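Local coordinates for Xaa-Pro Dipeptidase (Alteromonas macleodii, PDB 2QS8), which probably hydrolyses dipeptides or short peptides as a metal-dependent carboxypeptidase of the amidohydrolase superfamily, at residues 61-66 with 357-362; 100-105 with 335-340; 350-355 with 389-394. All coordinates share one frame; numbering follows the deposited sequence.

Contact 1: residues 61-66 with 357-362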
# COMPACT_ATOMS: atom_id res chain seq x y z
N VAL A 61 49.59 21.47 14.82
CA VAL A 61 48.51 20.66 15.36
C VAL A 61 47.16 21.19 14.87
O VAL A 61 46.97 22.40 14.73
CB VAL A 61 48.54 20.66 16.91
CG1 VAL A 61 47.33 19.93 17.46
CG2 VAL A 61 49.82 20.00 17.41
N LEU A 62 46.24 20.27 14.59
CA LEU A 62 44.91 20.64 14.14
C LEU A 62 43.90 19.72 14.83
O LEU A 62 44.28 18.70 15.42
CB LEU A 62 44.76 20.48 12.62
CG LEU A 62 45.85 20.99 11.68
CD1 LEU A 62 46.92 19.93 11.52
CD2 LEU A 62 45.26 21.32 10.32
N PRO A 63 42.62 20.09 14.81
CA PRO A 63 41.69 19.17 15.47
C PRO A 63 41.46 18.01 14.50
O PRO A 63 41.79 18.13 13.32
CB PRO A 63 40.45 20.03 15.70
CG PRO A 63 40.51 21.04 14.61
CD PRO A 63 41.97 21.36 14.46
N GLY A 64 40.95 16.89 15.00
CA GLY A 64 40.71 15.75 14.13
C GLY A 64 39.88 16.12 12.92
O GLY A 64 38.89 16.84 13.05
N LEU A 65 40.27 15.65 11.74
CA LEU A 65 39.53 15.97 10.52
C LEU A 65 38.29 15.08 10.32
O LEU A 65 38.23 13.95 10.81
CB LEU A 65 40.47 15.84 9.32
CG LEU A 65 41.72 16.75 9.41
CD1 LEU A 65 42.66 16.44 8.25
CD2 LEU A 65 41.30 18.21 9.39
N MSE A 66 37.30 15.61 9.60
CA MSE A 66 36.07 14.88 9.33
C MSE A 66 35.69 14.79 7.85
O MSE A 66 35.86 15.75 7.11
CB MSE A 66 34.92 15.55 10.09
CG MSE A 66 35.07 15.48 11.58
SE MSE A 66 33.46 16.15 12.49
CE MSE A 66 34.27 16.86 14.13
N SER A 357 36.13 23.68 7.24
CA SER A 357 35.01 22.95 6.68
C SER A 357 35.10 21.46 7.01
O SER A 357 34.14 20.73 6.85
CB SER A 357 34.95 23.12 5.16
OG SER A 357 35.85 22.24 4.52
N ALA A 358 36.27 21.01 7.47
CA ALA A 358 36.46 19.61 7.81
C ALA A 358 36.60 19.43 9.32
O ALA A 358 36.91 18.35 9.80
CB ALA A 358 37.69 19.07 7.12
N THR A 359 36.36 20.51 10.06
CA THR A 359 36.44 20.49 11.52
C THR A 359 35.14 20.97 12.18
O THR A 359 34.34 20.16 12.64
CB THR A 359 37.64 21.35 12.02
OG1 THR A 359 37.66 22.61 11.35
CG2 THR A 359 38.94 20.64 11.74
N MSE A 360 34.92 22.28 12.20
CA MSE A 360 33.71 22.85 12.80
C MSE A 360 32.46 22.73 11.91
O MSE A 360 31.36 22.53 12.41
CB MSE A 360 33.94 24.33 13.15
CG MSE A 360 34.82 24.55 14.37
SE MSE A 360 33.94 23.63 15.85
CE MSE A 360 32.22 24.59 15.94
N GLU A 361 32.62 22.89 10.61
CA GLU A 361 31.46 22.78 9.73
C GLU A 361 30.91 21.36 9.70
O GLU A 361 29.69 21.15 9.72
CB GLU A 361 31.82 23.25 8.32
CG GLU A 361 32.10 24.75 8.26
CD GLU A 361 31.01 25.56 8.97
OE1 GLU A 361 29.92 25.75 8.39
OE2 GLU A 361 31.25 26.00 10.12
N THR A 362 31.81 20.38 9.68
CA THR A 362 31.42 18.99 9.68
C THR A 362 30.80 18.65 11.02
O THR A 362 29.82 17.90 11.08
CB THR A 362 32.62 18.05 9.43
OG1 THR A 362 33.71 18.43 10.28
CG2 THR A 362 33.05 18.11 7.97

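Contact 2: residues 100-105 with 335-340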
# COMPACT_ATOMS: atom_id res chain seq x y z
N TYR A 100 40.70 2.08 8.87
CA TYR A 100 41.98 2.31 9.52
C TYR A 100 42.90 3.26 8.74
O TYR A 100 43.50 4.16 9.34
CB TYR A 100 42.69 0.99 9.78
CG TYR A 100 43.94 1.19 10.58
CD1 TYR A 100 43.88 1.68 11.88
CD2 TYR A 100 45.20 0.98 10.01
CE1 TYR A 100 45.04 1.96 12.60
CE2 TYR A 100 46.37 1.25 10.71
CZ TYR A 100 46.28 1.74 12.01
OH TYR A 100 47.43 2.02 12.71
N VAL A 101 43.03 3.07 7.43
CA VAL A 101 43.90 3.94 6.66
C VAL A 101 43.36 5.38 6.62
O VAL A 101 44.13 6.33 6.52
CB VAL A 101 44.10 3.44 5.19
CG1 VAL A 101 44.66 2.03 5.19
CG2 VAL A 101 42.78 3.51 4.43
N THR A 102 42.04 5.52 6.69
CA THR A 102 41.42 6.83 6.66
C THR A 102 41.68 7.53 7.99
O THR A 102 41.94 8.73 8.04
CB THR A 102 39.90 6.71 6.44
OG1 THR A 102 39.64 6.11 5.16
CG2 THR A 102 39.24 8.09 6.48
N PHE A 103 41.60 6.75 9.05
CA PHE A 103 41.82 7.21 10.41
C PHE A 103 43.28 7.62 10.56
O PHE A 103 43.58 8.69 11.08
CB PHE A 103 41.44 6.08 11.38
CG PHE A 103 41.72 6.38 12.83
CD1 PHE A 103 41.15 7.48 13.46
CD2 PHE A 103 42.54 5.54 13.57
CE1 PHE A 103 41.38 7.73 14.81
CE2 PHE A 103 42.77 5.79 14.93
CZ PHE A 103 42.19 6.88 15.55
N LYS A 104 44.17 6.76 10.08
CA LYS A 104 45.60 7.02 10.15
C LYS A 104 46.02 8.24 9.33
O LYS A 104 47.05 8.84 9.60
CB LYS A 104 46.37 5.79 9.69
CG LYS A 104 47.87 5.96 9.56
CD LYS A 104 48.52 4.71 8.96
CE LYS A 104 50.01 4.90 8.70
NZ LYS A 104 50.62 3.69 8.03
N SER A 105 45.23 8.61 8.34
CA SER A 105 45.57 9.77 7.52
C SER A 105 45.12 11.09 8.18
O SER A 105 45.32 12.17 7.63
CB SER A 105 44.96 9.65 6.12
OG SER A 105 43.57 9.94 6.13
N GLY A 335 41.88 6.82 1.96
CA GLY A 335 43.17 7.28 2.42
C GLY A 335 43.72 8.44 1.60
O GLY A 335 44.71 9.06 1.97
N THR A 336 43.08 8.73 0.48
CA THR A 336 43.51 9.84 -0.36
C THR A 336 42.58 11.03 -0.11
O THR A 336 42.53 11.98 -0.90
CB THR A 336 43.47 9.45 -1.85
OG1 THR A 336 42.12 9.17 -2.24
CG2 THR A 336 44.35 8.21 -2.09
N ASN A 337 41.85 10.96 0.99
CA ASN A 337 40.89 12.00 1.37
C ASN A 337 41.48 13.41 1.31
O ASN A 337 40.81 14.36 0.89
CB ASN A 337 40.36 11.72 2.77
CG ASN A 337 39.85 10.29 2.94
OD1 ASN A 337 38.65 10.05 3.07
ND2 ASN A 337 40.78 9.34 2.94
N TRP A 338 42.75 13.54 1.71
CA TRP A 338 43.42 14.84 1.73
C TRP A 338 43.37 15.63 0.42
O TRP A 338 43.33 16.87 0.44
CB TRP A 338 44.87 14.68 2.17
CG TRP A 338 45.69 13.86 1.22
CD1 TRP A 338 45.85 12.51 1.23
CD2 TRP A 338 46.45 14.34 0.10
NE1 TRP A 338 46.66 12.11 0.19
CE2 TRP A 338 47.04 13.22 -0.51
CE3 TRP A 338 46.69 15.62 -0.43
CZ2 TRP A 338 47.85 13.33 -1.65
CZ3 TRP A 338 47.49 15.73 -1.55
CH2 TRP A 338 48.07 14.59 -2.15
N LYS A 339 43.38 14.92 -0.71
CA LYS A 339 43.35 15.57 -2.02
C LYS A 339 42.17 16.52 -2.17
O LYS A 339 42.24 17.49 -2.93
CB LYS A 339 43.31 14.52 -3.13
CG LYS A 339 44.51 13.61 -3.14
CD LYS A 339 44.43 12.62 -4.29
CE LYS A 339 45.60 11.64 -4.27
NZ LYS A 339 45.54 10.73 -5.44
N GLU A 340 41.08 16.23 -1.46
CA GLU A 340 39.89 17.07 -1.50
C GLU A 340 40.22 18.52 -1.09
O GLU A 340 39.64 19.47 -1.63
CB GLU A 340 38.82 16.49 -0.57
CG GLU A 340 37.45 17.19 -0.58
CD GLU A 340 36.69 17.04 -1.89
OE1 GLU A 340 37.10 16.22 -2.74
OE2 GLU A 340 35.67 17.75 -2.07
O HOH W 1 43.60 11.83 3.51

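Contact 3: residues 350-355 with 389-394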
# COMPACT_ATOMS: atom_id res chain seq x y z
N PRO A 350 39.89 29.58 0.32
CA PRO A 350 41.17 29.75 1.01
C PRO A 350 41.46 28.57 1.93
O PRO A 350 40.55 27.99 2.51
CB PRO A 350 40.97 31.06 1.78
CG PRO A 350 39.49 31.13 1.99
CD PRO A 350 38.95 30.66 0.66
N ALA A 351 42.73 28.21 2.04
CA ALA A 351 43.15 27.08 2.86
C ALA A 351 42.53 26.97 4.26
O ALA A 351 42.08 25.90 4.65
CB ALA A 351 44.66 27.07 2.97
N MSE A 352 42.51 28.06 5.02
CA MSE A 352 41.98 28.01 6.37
C MSE A 352 40.49 27.69 6.38
O MSE A 352 40.00 26.95 7.23
CB MSE A 352 42.24 29.34 7.10
CG MSE A 352 41.61 29.43 8.48
SE MSE A 352 42.33 28.02 9.64
CE MSE A 352 43.66 29.01 10.75
N LYS A 353 39.76 28.26 5.42
CA LYS A 353 38.33 28.01 5.32
C LYS A 353 38.10 26.54 4.99
O LYS A 353 37.12 25.95 5.44
CB LYS A 353 37.71 28.89 4.25
CG LYS A 353 36.61 29.81 4.78
CD LYS A 353 37.10 30.72 5.91
CE LYS A 353 36.00 31.66 6.38
NZ LYS A 353 36.42 32.48 7.56
N ALA A 354 39.00 25.97 4.21
CA ALA A 354 38.91 24.57 3.84
C ALA A 354 39.08 23.69 5.07
O ALA A 354 38.32 22.75 5.28
CB ALA A 354 39.96 24.23 2.79
N ILE A 355 40.08 24.00 5.90
CA ILE A 355 40.31 23.21 7.10
C ILE A 355 39.14 23.35 8.08
O ILE A 355 38.80 22.39 8.78
CB ILE A 355 41.61 23.63 7.81
CG1 ILE A 355 42.80 23.40 6.88
CG2 ILE A 355 41.78 22.84 9.09
CD1 ILE A 355 44.11 23.91 7.41
N ASN A 389 53.25 23.80 7.15
CA ASN A 389 52.16 24.74 7.34
C ASN A 389 51.05 24.49 6.33
O ASN A 389 51.20 24.81 5.15
CB ASN A 389 52.67 26.18 7.18
CG ASN A 389 51.68 27.20 7.71
OD1 ASN A 389 50.47 27.07 7.53
ND2 ASN A 389 52.21 28.25 8.35
N PRO A 390 49.92 23.91 6.77
CA PRO A 390 48.79 23.62 5.89
C PRO A 390 48.22 24.85 5.19
O PRO A 390 47.69 24.74 4.08
CB PRO A 390 47.78 22.99 6.85
CG PRO A 390 48.65 22.33 7.87
CD PRO A 390 49.69 23.37 8.12
N ILE A 391 48.32 26.01 5.84
CA ILE A 391 47.80 27.25 5.26
C ILE A 391 48.58 27.70 4.02
O ILE A 391 48.01 28.37 3.14
CB ILE A 391 47.83 28.39 6.31
CG1 ILE A 391 47.08 27.96 7.57
CG2 ILE A 391 47.20 29.65 5.72
CD1 ILE A 391 45.65 27.57 7.34
N GLU A 392 49.86 27.34 3.94
CA GLU A 392 50.69 27.73 2.80
C GLU A 392 50.69 26.69 1.68
O GLU A 392 50.94 27.01 0.52
CB GLU A 392 52.13 27.99 3.26
CG GLU A 392 52.25 28.98 4.41
CD GLU A 392 53.69 29.41 4.66
OE1 GLU A 392 54.59 28.54 4.63
OE2 GLU A 392 53.92 30.62 4.89
N ASP A 393 50.43 25.45 2.04
CA ASP A 393 50.40 24.35 1.08
C ASP A 393 49.62 23.22 1.76
O ASP A 393 50.20 22.32 2.37
CB ASP A 393 51.82 23.92 0.73
CG ASP A 393 51.86 22.74 -0.23
OD1 ASP A 393 50.87 22.53 -0.96
OD2 ASP A 393 52.90 22.04 -0.26
N ILE A 394 48.30 23.30 1.64
CA ILE A 394 47.40 22.33 2.25
C ILE A 394 47.65 20.89 1.82
O ILE A 394 47.20 19.96 2.50
CB ILE A 394 45.93 22.73 1.97
CG1 ILE A 394 45.01 22.07 3.00
CG2 ILE A 394 45.52 22.31 0.56
CD1 ILE A 394 43.62 22.67 3.04

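Contact 1: residues 61-66 with 357-362
M66 and A358 are joined by the single hydrogen bond between 61-66 and 357-362: M66 N lies 2.8 Å from A358 O, in the plane of that carbonyl, with the N-H bent to 135°. Within 357-362, T362 OG1 donates to T359 O at 3.0 Å, reaching it from above the carbonyl plane. With chi1 at 48°, T362 turns OG1 back toward T359, the residue just before the helix.

The rest is packing. M66, a selenomethionine, passes obliquely across T362; T362 OG1 is 3.1 Å from M66 CB and 3.2 Å from M66 SE. Its extended chain (chi2 -173°) suits this path, lying along T362 CB and OG1 until CE reaches T359 O. With a glycine in place of T362, T359 O would probably lose its hydroxyl donor and a gap would open beside M66 CB and SE. Farther back, P63 CG presses on T359 CG2 at 3.3 Å, the side chains meeting at about a right angle, while T359 OG1 turns to I355 O. A358 is small enough for its CB to lie beside M66 O, 3.8 Å away; L65 CD2 touches it only loosely.

Strand 60-67 leads directly to H69 and H71, ligands of the magnesium ion: the HxH motif at the C-terminal end of the first barrel strand, as in amidohydrolase TIM barrels.

Contact 2: residues 100-105 with 335-340
G335 lies against the last turn of helix 88-104, with its N 4.2 Å from V101 CG2 and its O 4.2 Å from S105 CB. Glycine suits this place twice over: at phi 102° a beta carbon would be jammed against the preceding carbonyl oxygen, and it would also come close to V101 CG2. Beside it, T102 turns its methyl CG2 to the amide of N337, the two side chains crossing at about a right angle.

No direct hydrogen bond is established between the segments; a water does the bridging. It donates to S105 OG at 3.2 Å and weakly to G335 O, and accepts from W338 N at 2.6 Å, lying in the plane of the W338 ring at its edge.

In the next shell, the one-carbon side chain of S105 (chi1 77°) folds OG back onto T102 O, three residues earlier, donating at 2.8 Å while still accepting from the water. T102 OG1 is taken up by H98 O one turn earlier. K339 CG rests over the centre of one W338 ring face, 3.5 Å above its plane.

Outward, T102 and N337 both touch F107 of strand 107-112, F103 packs on strand 400-405, and E340 OE1 and OE2 of helix 339-346 hydrogen-bond to S279 OG and I278 N.

Contact 3: residues 350-355 with 389-394
I355, M352 and A351 of helix 351-357 pack on P390, I391 and I394, in an apolar contact between a helix of the TIM-barrel domain and the loop joining strands 383-386 and 400-405. No hydrogen bond crosses it, and the contact rests on apolar packing.

I355 sits in the middle. Its chain is extended, and CD1 reaches P390 CB at 3.8 Å, the two side chains crossing at a slant. Against I391 the same CD1 comes in at about a right angle, 4.0 Å from I391 CD1. With I394 the relation changes: the two isoleucines slide past each other in opposite directions, and I394 CD1 lies 4.0 Å from I355 CG1. I394 can reach so far because its CG1 is anti to the backbone N (chi1 -159°) and its chain runs on straight, carrying CD1 to the helix surface, where it also meets A354 CB and A351 O. I394 also touches F341, V342 and V345 of helix 339-346.

I391 is bent instead. Its CB does not aim at the helix, but the chain turns at chi2 (-58°) to bring CD1 to M352 CB at 3.8 Å and near the SE of this selenomethionine. Alanine suits position 351, for its CB approaches the loop backbone itself, 3.6 Å from I391 O. The loop is shaped by an Asx turn: N389 OD1 accepts from I391 N at 2.9 Å, with the donor in the plane of the amide carbonyl.

Contacts 1 and 3 have centres about 12 Å apart and touch, L62 CD2 lying 4.0 Å from I355 CG2; helices 351-357 and 360-365, which serve them, are consecutive in the chain. Contact 2 lies about 13 Å from contact 1 and about 17 Å from contact 3, centre to centre, without touching either. Along the chain contact 2 is nested inside the loop closed by contact 1, contacts 1 and 3 interleave, and contact 2 closes before contact 3 opens. F341 of helix 339-346 touches both L65 and I394. The segment leading into that helix meets helix 88-104, while the next two helices tie the end of the barrel domain to strand 60-67, which leads to the magnesium ligands, and to the loop after strand 383-386.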